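Local coordinates for xyloglucan-specific endo-beta-1,4-glucanase (Uncultured bacterium, PDB 4W88), which hydrolyses internal beta-1,4-glucosidic bonds in the backbone of xyloglucan, a plant cell-wall polysaccharide, at residues F229-V233 with G273-N279; I283-I287 with D330-Y335; N306-H310 with W326-D330. The protein carries 1 engineered substitution. One frame throughout, in Å; residues are numbered along the deposited sequence.

Contact 1. Residues F229-V233 with G273-N279; sequences FFTYV and GAQFKEN. With BGC (beta-D-glucopyranose), chain C.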
loop_
_atom_site.group_PDB
_atom_site.type_symbol
_atom_site.label_atom_id
_atom_site.label_comp_id
_atom_site.label_asym_id
_atom_site.label_seq_id
_atom_site.Cartn_x
_atom_site.Cartn_y
_atom_site.Cartn_z
ATOM N N PHE A 229 12.589 12.671 -7.820
ATOM C CA PHE A 229 13.361 13.887 -7.419
ATOM C C PHE A 229 12.526 15.040 -6.882
ATOM O O PHE A 229 13.066 15.952 -6.198
ATOM C CB PHE A 229 14.246 14.356 -8.554
ATOM C CG PHE A 229 15.501 13.522 -8.735
ATOM C CD1 PHE A 229 16.124 12.915 -7.652
ATOM C CD2 PHE A 229 16.105 13.433 -9.958
ATOM C CE1 PHE A 229 17.272 12.155 -7.807
ATOM C CE2 PHE A 229 17.279 12.697 -10.115
ATOM C CZ PHE A 229 17.860 12.064 -9.026
ATOM N N PHE A 230 11.228 15.026 -7.173
ATOM C CA PHE A 230 10.333 15.973 -6.531
ATOM C C PHE A 230 9.852 15.479 -5.167
ATOM O O PHE A 230 9.743 16.252 -4.216
ATOM C CB PHE A 230 9.135 16.274 -7.419
ATOM C CG PHE A 230 8.183 17.232 -6.783
ATOM C CD1 PHE A 230 8.530 18.565 -6.616
ATOM C CD2 PHE A 230 6.966 16.823 -6.345
ATOM C CE1 PHE A 230 7.650 19.440 -5.981
ATOM C CE2 PHE A 230 6.102 17.695 -5.719
ATOM C CZ PHE A 230 6.449 18.990 -5.522
ATOM N N THR A 231 9.505 14.182 -5.093
ATOM C CA THR A 231 8.808 13.668 -3.918
ATOM C C THR A 231 9.718 13.289 -2.753
ATOM O O THR A 231 9.306 13.287 -1.559
ATOM C CB THR A 231 7.954 12.412 -4.291
ATOM O OG1 THR A 231 8.810 11.453 -4.906
ATOM C CG2 THR A 231 6.869 12.792 -5.300
ATOM N N TYR A 232 10.962 12.942 -3.117
ATOM C CA TYR A 232 12.035 12.567 -2.139
ATOM C C TYR A 232 13.174 13.581 -2.069
ATOM O O TYR A 232 13.265 14.447 -2.893
ATOM C CB TYR A 232 12.593 11.160 -2.461
ATOM C CG TYR A 232 11.706 9.994 -1.942
ATOM C CD1 TYR A 232 10.445 9.728 -2.538
ATOM C CD2 TYR A 232 12.108 9.227 -0.854
ATOM C CE1 TYR A 232 9.649 8.690 -2.032
ATOM C CE2 TYR A 232 11.327 8.210 -0.359
ATOM C CZ TYR A 232 10.134 7.969 -0.942
ATOM O OH TYR A 232 9.376 6.935 -0.423
ATOM N N VAL A 233 13.965 13.497 -1.031
ATOM C CA VAL A 233 15.183 14.291 -0.890
ATOM C C VAL A 233 16.379 13.410 -1.276
ATOM O O VAL A 233 16.501 12.307 -0.753
ATOM C CB VAL A 233 15.376 14.803 0.534
ATOM C CG1 VAL A 233 16.653 15.682 0.626
ATOM C CG2 VAL A 233 14.167 15.577 0.963
ATOM N N GLY A 273 2.806 10.225 -2.661
ATOM C CA GLY A 273 2.883 11.399 -1.789
ATOM C C GLY A 273 4.146 12.195 -2.104
ATOM O O GLY A 273 4.957 11.772 -2.932
ATOM N N ALA A 274 4.306 13.373 -1.479
ATOM C CA ALA A 274 5.475 14.207 -1.676
ATOM C C ALA A 274 5.952 14.720 -0.335
ATOM O O ALA A 274 5.185 15.208 0.432
ATOM C CB ALA A 274 5.059 15.356 -2.572
ATOM N N GLN A 275 7.228 14.574 -0.060
ATOM C CA GLN A 275 7.752 15.070 1.166
ATOM C C GLN A 275 7.674 16.600 1.177
ATOM O O GLN A 275 7.867 17.281 0.154
ATOM C CB GLN A 275 9.210 14.625 1.393
ATOM C CG GLN A 275 9.344 13.143 1.625
ATOM C CD GLN A 275 10.768 12.651 1.710
ATOM O OE1 GLN A 275 11.650 13.311 2.280
ATOM N NE2 GLN A 275 11.008 11.470 1.146
ATOM N N PHE A 276 7.284 17.099 2.332
ATOM C CA PHE A 276 7.141 18.525 2.559
ATOM C C PHE A 276 8.488 19.220 2.576
ATOM O O PHE A 276 9.335 18.901 3.412
ATOM C CB PHE A 276 6.365 18.906 3.843
ATOM C CG PHE A 276 6.137 20.382 3.968
ATOM C CD1 PHE A 276 5.291 21.025 3.030
ATOM C CD2 PHE A 276 6.701 21.130 4.989
ATOM C CE1 PHE A 276 5.076 22.396 3.078
ATOM C CE2 PHE A 276 6.444 22.513 5.066
ATOM C CZ PHE A 276 5.633 23.128 4.110
ATOM N N LYS A 277 8.672 20.156 1.647
ATOM C CA LYS A 277 9.971 20.868 1.470
ATOM C C LYS A 277 9.754 22.388 1.471
ATOM O O LYS A 277 10.298 23.106 0.633
ATOM C CB LYS A 277 10.599 20.464 0.126
ATOM C CG LYS A 277 10.925 18.997 -0.110
ATOM C CD LYS A 277 11.275 18.719 -1.556
ATOM C CE LYS A 277 11.574 17.229 -1.717
ATOM N NZ LYS A 277 12.239 17.013 -3.042
ATOM N N GLU A 278 8.885 22.842 2.409
ATOM C CA GLU A 278 8.504 24.264 2.570
ATOM C C GLU A 278 8.022 24.791 1.230
ATOM O O GLU A 278 8.383 25.901 0.802
ATOM C CB GLU A 278 9.606 25.124 3.161
ATOM C CG GLU A 278 10.196 24.477 4.362
ATOM C CD GLU A 278 10.193 25.226 5.554
ATOM O OE1 GLU A 278 9.220 24.979 6.289
ATOM O OE2 GLU A 278 11.178 25.999 5.722
ATOM N N ASN A 279 7.184 23.989 0.590
ATOM C CA ASN A 279 6.845 24.165 -0.796
ATOM C C ASN A 279 5.380 23.819 -1.045
ATOM O O ASN A 279 5.042 23.107 -2.015
ATOM C CB ASN A 279 7.741 23.315 -1.702
ATOM C CG ASN A 279 7.570 21.812 -1.482
ATOM O OD1 ASN A 279 7.214 21.361 -0.394
ATOM N ND2 ASN A 279 7.803 21.051 -2.545
HETATM C C2 BGC C . 11.999 4.430 -1.843
HETATM C C3 BGC C . 10.790 3.688 -1.252
HETATM C C4 BGC C . 9.559 3.891 -2.068
HETATM C C5 BGC C . 10.191 3.611 -3.492
HETATM C C6 BGC C . 9.034 3.829 -4.392
HETATM C C1 BGC C . 12.571 4.024 -3.154
HETATM O O2 BGC C . 13.006 4.006 -1.050
HETATM O O3 BGC C . 10.608 4.228 0.034
HETATM O O4 BGC C . 8.347 3.287 -1.375
HETATM O O5 BGC C . 11.490 4.343 -3.848
HETATM O O6 BGC C . 9.169 3.433 -5.733
HETATM O O HOH W 1 8.076 18.052 -2.472
HETATM O O HOH W 2 14.005 11.377 1.183
#
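One face of the Tyr-232 ring receives the amide nitrogen of Gln-275: NE2 stands 3.2 Å above the ring plane, displaced toward the rim at CD2, with amide and ring planes 70° apart. Thr-231 OG1 lies in the plane of this ring, at its edge, and is hydrogen-bonded to Tyr-225 O. The Phe-230 ring is met obliquely by Ala-274 CB, 4.1 Å from CE2, and by Asn-279 ND2, while a water rests over one face near the rim. That water donates to Phe-230 O and Gln-275 O and accepts from Asn-279 ND2, so it ties both segments together. In the (beta/alpha)8 barrel, both lie in the connections after neighbouring strands, 218-223 and 267-272, the first carrying the short helix 228-231, and they are joined directly by a nearly straight bond from Gln-275 N to Thr-231 O (2.9 Å, 164° at the hydrogen). Beyond CG the Lys-277 chain is fully extended, which carries NZ to the C-terminal end of helix 228-231. There NZ donates to Phe-230 O at 2.9 Å and to Tyr-232 O at 2.8 Å, from above the carbonyl plane in each case; Tyr-238 O is a further acceptor. A second water accepts from both Gln-275 NE2 and Val-233 N, linking the amide to the opposite backbone. Tyr-232 belongs to the glycan pocket, and its OH lies 3.0 Å from O3 of the bound glucose.

Contact 2. Residues I283-I287 with D330-Y335; sequences IVRWI and DIVDAY
Helical segments 283-287 and 330-335 run nearly parallel, their N-to-C directions 8° apart and their axes 9.1 Å apart at closest approach, with Val-284 and Ile-331 the nearest pair of CA atoms. They belong to helices 280-295 and 329-336, which follow the seventh and eighth strands of the (beta/alpha)8 barrel and pack side by side in its helical layer. The seam is made by apolar packing, and Ile-287 makes the most contacts, with Ile-331, Ala-334 and Tyr-335. With CG1 beside the backbone N (chi1 -63°) and the chain extended beyond it, CD1 is delivered over the face of the Tyr-335 ring, 3.5 Å from the centroid and only 11° off the normal, a well-centred CH-pi contact. The same methyl reaches Ala-334 CB at 3.9 Å and Ile-331 CG2 at 4.0 Å, while the CG2 branch of Ile-287 lies against Ala-334 O. Val-284 uses both branches: CG1 meets Ala-334 CB at 4.1 Å, and CG2 lies against the backbone O of Asp-330. Toward the N-terminal ends, Ile-283 and Ile-331 cross obliquely and bring their CD1 methyls within 3.9 Å of each other. Trp-286 NE1 is hydrogen-bonded to Thr-226 O, and the six-membered ring is the part that meets the partner helix: Tyr-335 OH lies in the indole plane, at the edge, 3.6 Å from CZ3.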
loop_
_atom_site.group_PDB
_atom_site.type_symbol
_atom_site.label_atom_id
_atom_site.label_comp_id
_atom_site.label_asym_id
_atom_site.label_seq_id
_atom_site.Cartn_x
_atom_site.Cartn_y
_atom_site.Cartn_z
ATOM N N ILE A 283 3.636 21.515 -4.104
ATOM C CA ILE A 283 2.967 20.241 -3.876
ATOM C C ILE A 283 1.503 20.271 -4.353
ATOM O O ILE A 283 1.054 19.302 -4.972
ATOM C CB ILE A 283 3.111 19.757 -2.418
ATOM C CG1 ILE A 283 4.583 19.453 -2.109
ATOM C CG2 ILE A 283 2.186 18.580 -2.156
ATOM C CD1 ILE A 283 4.882 19.132 -0.659
ATOM N N VAL A 284 0.758 21.349 -4.038
ATOM C CA VAL A 284 -0.572 21.482 -4.603
ATOM C C VAL A 284 -0.604 21.324 -6.120
ATOM O O VAL A 284 -1.493 20.632 -6.661
ATOM C CB VAL A 284 -1.224 22.798 -4.126
ATOM C CG1 VAL A 284 -2.564 23.059 -4.844
ATOM C CG2 VAL A 284 -1.393 22.750 -2.575
ATOM N N ARG A 285 0.303 21.999 -6.840
ATOM C CA ARG A 285 0.372 21.841 -8.283
ATOM C C ARG A 285 0.718 20.411 -8.728
ATOM O O ARG A 285 0.126 19.872 -9.686
ATOM C CB ARG A 285 1.384 22.834 -8.874
ATOM C CG ARG A 285 0.909 24.285 -8.819
ATOM C CD ARG A 285 1.751 25.192 -9.723
ATOM N NE ARG A 285 3.019 25.479 -9.044
ATOM C CZ ARG A 285 3.215 26.437 -8.145
ATOM N NH1 ARG A 285 2.257 27.247 -7.792
ATOM N NH2 ARG A 285 4.398 26.578 -7.582
ATOM N N TRP A 286 1.636 19.777 -8.021
ATOM C CA TRP A 286 2.014 18.410 -8.349
ATOM C C TRP A 286 0.810 17.472 -8.190
ATOM O O TRP A 286 0.573 16.617 -9.043
ATOM C CB TRP A 286 3.162 17.954 -7.445
ATOM C CG TRP A 286 3.485 16.504 -7.601
ATOM C CD1 TRP A 286 4.198 15.897 -8.605
ATOM C CD2 TRP A 286 3.050 15.469 -6.732
ATOM N NE1 TRP A 286 4.225 14.541 -8.413
ATOM C CE2 TRP A 286 3.531 14.256 -7.250
ATOM C CE3 TRP A 286 2.294 15.459 -5.564
ATOM C CZ2 TRP A 286 3.239 13.021 -6.643
ATOM C CZ3 TRP A 286 2.007 14.260 -4.972
ATOM C CH2 TRP A 286 2.487 13.059 -5.493
ATOM N N ILE A 287 0.029 17.653 -7.119
ATOM C CA ILE A 287 -1.162 16.779 -6.889
ATOM C C ILE A 287 -2.150 16.927 -8.029
ATOM O O ILE A 287 -2.672 15.951 -8.540
ATOM C CB ILE A 287 -1.860 17.085 -5.527
ATOM C CG1 ILE A 287 -0.907 16.786 -4.314
ATOM C CG2 ILE A 287 -3.240 16.517 -5.438
ATOM C CD1 ILE A 287 -1.323 17.298 -2.949
ATOM N N ASP A 330 -3.772 23.163 3.038
ATOM C CA ASP A 330 -3.777 23.382 1.571
ATOM C C ASP A 330 -3.408 22.114 0.773
ATOM O O ASP A 330 -4.023 21.782 -0.252
ATOM C CB ASP A 330 -2.819 24.505 1.203
ATOM C CG ASP A 330 -3.330 25.888 1.573
ATOM O OD1 ASP A 330 -4.479 26.062 1.978
ATOM O OD2 ASP A 330 -2.584 26.827 1.379
ATOM N N ILE A 331 -2.357 21.415 1.225
ATOM C CA ILE A 331 -2.015 20.115 0.646
ATOM C C ILE A 331 -3.158 19.114 0.755
ATOM O O ILE A 331 -3.564 18.451 -0.234
ATOM C CB ILE A 331 -0.719 19.542 1.270
ATOM C CG1 ILE A 331 0.476 20.436 0.872
ATOM C CG2 ILE A 331 -0.464 18.101 0.840
ATOM C CD1 ILE A 331 1.806 20.089 1.483
ATOM N N VAL A 332 -3.730 19.046 1.939
ATOM C CA VAL A 332 -4.814 18.093 2.187
ATOM C C VAL A 332 -6.037 18.365 1.327
ATOM O O VAL A 332 -6.606 17.420 0.742
ATOM C CB VAL A 332 -5.090 17.950 3.674
ATOM C CG1 VAL A 332 -6.317 17.079 3.948
ATOM C CG2 VAL A 332 -3.884 17.347 4.341
ATOM N N ASP A 333 -6.396 19.668 1.206
ATOM C CA ASP A 333 -7.536 20.064 0.400
ATOM C C ASP A 333 -7.307 19.569 -1.069
ATOM O O ASP A 333 -8.223 19.081 -1.743
ATOM C CB ASP A 333 -7.635 21.580 0.349
ATOM C CG ASP A 333 -8.270 22.231 1.581
ATOM O OD1 ASP A 333 -8.759 21.544 2.473
ATOM O OD2 ASP A 333 -8.206 23.488 1.696
ATOM N N ALA A 334 -6.073 19.744 -1.583
ATOM C CA ALA A 334 -5.818 19.348 -2.973
ATOM C C ALA A 334 -6.053 17.835 -3.201
ATOM O O ALA A 334 -6.553 17.359 -4.234
ATOM C CB ALA A 334 -4.397 19.713 -3.336
ATOM N N TYR A 335 -5.751 17.056 -2.168
ATOM C CA TYR A 335 -5.980 15.608 -2.246
ATOM C C TYR A 335 -7.462 15.284 -2.168
ATOM O O TYR A 335 -8.008 14.645 -3.047
ATOM C CB TYR A 335 -5.279 14.882 -1.089
ATOM C CG TYR A 335 -3.762 14.636 -1.279
ATOM C CD1 TYR A 335 -3.266 14.060 -2.451
ATOM C CD2 TYR A 335 -2.846 14.921 -0.235
ATOM C CE1 TYR A 335 -1.914 13.836 -2.617
ATOM C CE2 TYR A 335 -1.474 14.677 -0.396
ATOM C CZ TYR A 335 -1.023 14.094 -1.567
ATOM O OH TYR A 335 0.324 13.845 -1.775
#

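Contact 3. Residues N306-H310 with W326-D330; sequences NNIYH and WYNDD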
loop_
_atom_site.group_PDB
_atom_site.type_symbol
_atom_site.label_atom_id
_atom_site.label_comp_id
_atom_site.label_asym_id
_atom_site.label_seq_id
_atom_site.Cartn_x
_atom_site.Cartn_y
_atom_site.Cartn_z
ATOM N N ASN A 306 3.150 9.249 7.414
ATOM C CA ASN A 306 3.932 8.745 8.539
ATOM C C ASN A 306 3.949 9.572 9.816
ATOM O O ASN A 306 4.727 9.272 10.760
ATOM C CB ASN A 306 5.372 8.405 8.079
ATOM C CG ASN A 306 6.102 9.605 7.531
ATOM O OD1 ASN A 306 5.595 10.721 7.666
ATOM N ND2 ASN A 306 7.301 9.403 7.036
ATOM N N ASN A 307 3.162 10.640 9.823
ATOM C CA ASN A 307 3.105 11.612 10.946
ATOM C C ASN A 307 4.409 12.336 11.177
ATOM O O ASN A 307 4.618 12.827 12.279
ATOM C CB ASN A 307 2.630 10.905 12.199
ATOM C CG ASN A 307 2.122 11.836 13.274
ATOM O OD1 ASN A 307 1.657 12.932 12.986
ATOM N ND2 ASN A 307 2.210 11.408 14.510
ATOM N N ILE A 308 5.239 12.479 10.127
ATOM C CA ILE A 308 6.477 13.250 10.247
ATOM C C ILE A 308 6.308 14.513 9.432
ATOM O O ILE A 308 6.114 14.437 8.237
ATOM C CB ILE A 308 7.714 12.466 9.782
ATOM C CG1 ILE A 308 7.901 11.219 10.663
ATOM C CG2 ILE A 308 8.948 13.363 9.859
ATOM C CD1 ILE A 308 9.061 10.357 10.199
ATOM N N TYR A 309 6.421 15.684 10.076
ATOM C CA TYR A 309 6.254 16.957 9.388
ATOM C C TYR A 309 7.223 18.013 9.933
ATOM O O TYR A 309 7.930 18.628 9.172
ATOM C CB TYR A 309 4.815 17.470 9.527
ATOM C CG TYR A 309 4.470 18.683 8.690
ATOM C CD1 TYR A 309 4.085 18.527 7.377
ATOM C CD2 TYR A 309 4.506 19.947 9.203
ATOM C CE1 TYR A 309 3.745 19.600 6.606
ATOM C CE2 TYR A 309 4.162 21.046 8.435
ATOM C CZ TYR A 309 3.784 20.873 7.124
ATOM O OH TYR A 309 3.389 21.883 6.259
ATOM N N HIS A 310 7.220 18.252 11.234
ATOM C CA HIS A 310 8.057 19.280 11.769
ATOM C C HIS A 310 9.429 18.750 12.145
ATOM O O HIS A 310 10.382 19.474 12.148
ATOM C CB HIS A 310 7.411 19.922 13.004
ATOM C CG HIS A 310 6.111 20.626 12.758
ATOM N ND1 HIS A 310 6.009 21.780 12.001
ATOM C CD2 HIS A 310 4.871 20.385 13.248
ATOM C CE1 HIS A 310 4.748 22.183 11.994
ATOM N NE2 HIS A 310 4.037 21.352 12.739
ATOM N N TRP A 326 -4.728 18.851 10.885
ATOM C CA TRP A 326 -3.916 18.587 9.751
ATOM C C TRP A 326 -2.706 19.517 9.739
ATOM O O TRP A 326 -2.836 20.740 10.009
ATOM C CB TRP A 326 -4.755 18.637 8.466
ATOM C CG TRP A 326 -5.831 17.615 8.482
ATOM C CD1 TRP A 326 -7.078 17.764 9.008
ATOM C CD2 TRP A 326 -5.750 16.268 7.994
ATOM N NE1 TRP A 326 -7.807 16.588 8.859
ATOM C CE2 TRP A 326 -6.984 15.638 8.295
ATOM C CE3 TRP A 326 -4.743 15.495 7.370
ATOM C CZ2 TRP A 326 -7.245 14.288 7.931
ATOM C CZ3 TRP A 326 -5.016 14.186 7.008
ATOM C CH2 TRP A 326 -6.224 13.578 7.322
ATOM N N TYR A 327 -1.533 18.964 9.434
ATOM C CA TYR A 327 -0.314 19.799 9.368
ATOM C C TYR A 327 -0.354 20.903 8.303
ATOM O O TYR A 327 0.259 21.966 8.451
ATOM C CB TYR A 327 0.899 18.961 9.051
ATOM C CG TYR A 327 1.370 18.028 10.144
ATOM C CD1 TYR A 327 1.920 18.536 11.323
ATOM C CD2 TYR A 327 1.255 16.619 10.006
ATOM C CE1 TYR A 327 2.323 17.673 12.336
ATOM C CE2 TYR A 327 1.706 15.761 11.018
ATOM C CZ TYR A 327 2.207 16.295 12.155
ATOM O OH TYR A 327 2.654 15.495 13.150
ATOM N N ASN A 328 -1.021 20.606 7.190
ATOM C CA ASN A 328 -1.011 21.496 6.030
ATOM C C ASN A 328 -2.336 21.409 5.300
ATOM O O ASN A 328 -2.543 20.491 4.532
ATOM C CB ASN A 328 0.193 21.181 5.131
ATOM C CG ASN A 328 0.384 22.210 4.067
ATOM O OD1 ASN A 328 -0.566 22.678 3.435
ATOM N ND2 ASN A 328 1.622 22.618 3.885
ATOM N N ASP A 329 -3.269 22.305 5.609
ATOM C CA ASP A 329 -4.620 22.117 5.098
ATOM C C ASP A 329 -4.696 22.370 3.591
ATOM O O ASP A 329 -5.566 21.825 2.913
ATOM C CB ASP A 329 -5.616 23.050 5.794
ATOM C CG ASP A 329 -6.083 22.525 7.116
ATOM O OD1 ASP A 329 -6.430 21.347 7.232
ATOM O OD2 ASP A 329 -6.047 23.324 8.036
ATOM N N ASP A 330 -3.772 23.163 3.038
ATOM C CA ASP A 330 -3.777 23.382 1.571
ATOM C C ASP A 330 -3.408 22.114 0.773
ATOM O O ASP A 330 -4.023 21.782 -0.252
ATOM C CB ASP A 330 -2.819 24.505 1.203
ATOM C CG ASP A 330 -3.330 25.888 1.573
ATOM O OD1 ASP A 330 -4.479 26.062 1.978
ATOM O OD2 ASP A 330 -2.584 26.827 1.379
HETATM O O HOH W 3 5.445 16.574 13.312
#
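The backbones of 306-310 and 326-330 stay apart, the nearest CA atoms, those of Tyr-309 and Tyr-327, being 7.2 Å from each other, so side chains make the connection. It joins the loop after the eighth strand of the (beta/alpha)8 barrel to the start of helix 329-336 through an aromatic cluster of Tyr-309, His-310 and Tyr-327. The two tyrosines slide past each other in opposite directions with planes 10° apart, yet their rings barely overlap. Instead each ring covers the other's CB: Tyr-309 CB is 3.5 Å from the centroid of the Tyr-327 ring, and Tyr-327 CB is 3.5 Å from that of Tyr-309, giving a reciprocal pair of CH-pi contacts. His-310 adds an offset edge-to-face stack, the edge of Tyr-327 turned toward the imidazole face with the planes nearly perpendicular. Tyr-327 OH donates to Asn-307 OD1 over 2.8 Å, from above the amide carbonyl plane, and accepts from a water that in turn accepts from His-310 N. With a leucine in place of Tyr-309, the ring that covers Tyr-327 CB is gone, and that half of the CH-pi pair would probably be lost, along with one of the two hydroxyl acceptors of Asn-328 ND2. Asn-328 is the N-cap of helix 329-336, its OD1 accepting from Ile-331 N. With CG anti to the backbone N (chi1 -170°), its amide can also use ND2 for Thr-280 OG1 and for Tyr-309 OH, the latter at 3.0 Å with an N-H...O angle of 151°.

Overall arrangement
The three contacts form one connected region on the same side of the chain's centre, each pair of centres about 12 Å apart. Contact 1 is the one that holds a residue of the glycan pocket, Tyr-232; in contact 2 the Trp-286 side chain is about 11 Å from a bound glucose. Contacts 1 and 2 meet where Phe-230 CE2 lies 3.4 Å from Trp-286 CB and Gly-273 CA 3.5 Å from Tyr-335 OH. Phe-276 links contact 1 to contact 3: its ring stacks with Tyr-309, CE2 being 3.3 Å from Tyr-309 OH. Contacts 2 and 3 share Asp-330, and contact 3 is nested within the chain loop that contact 2 closes.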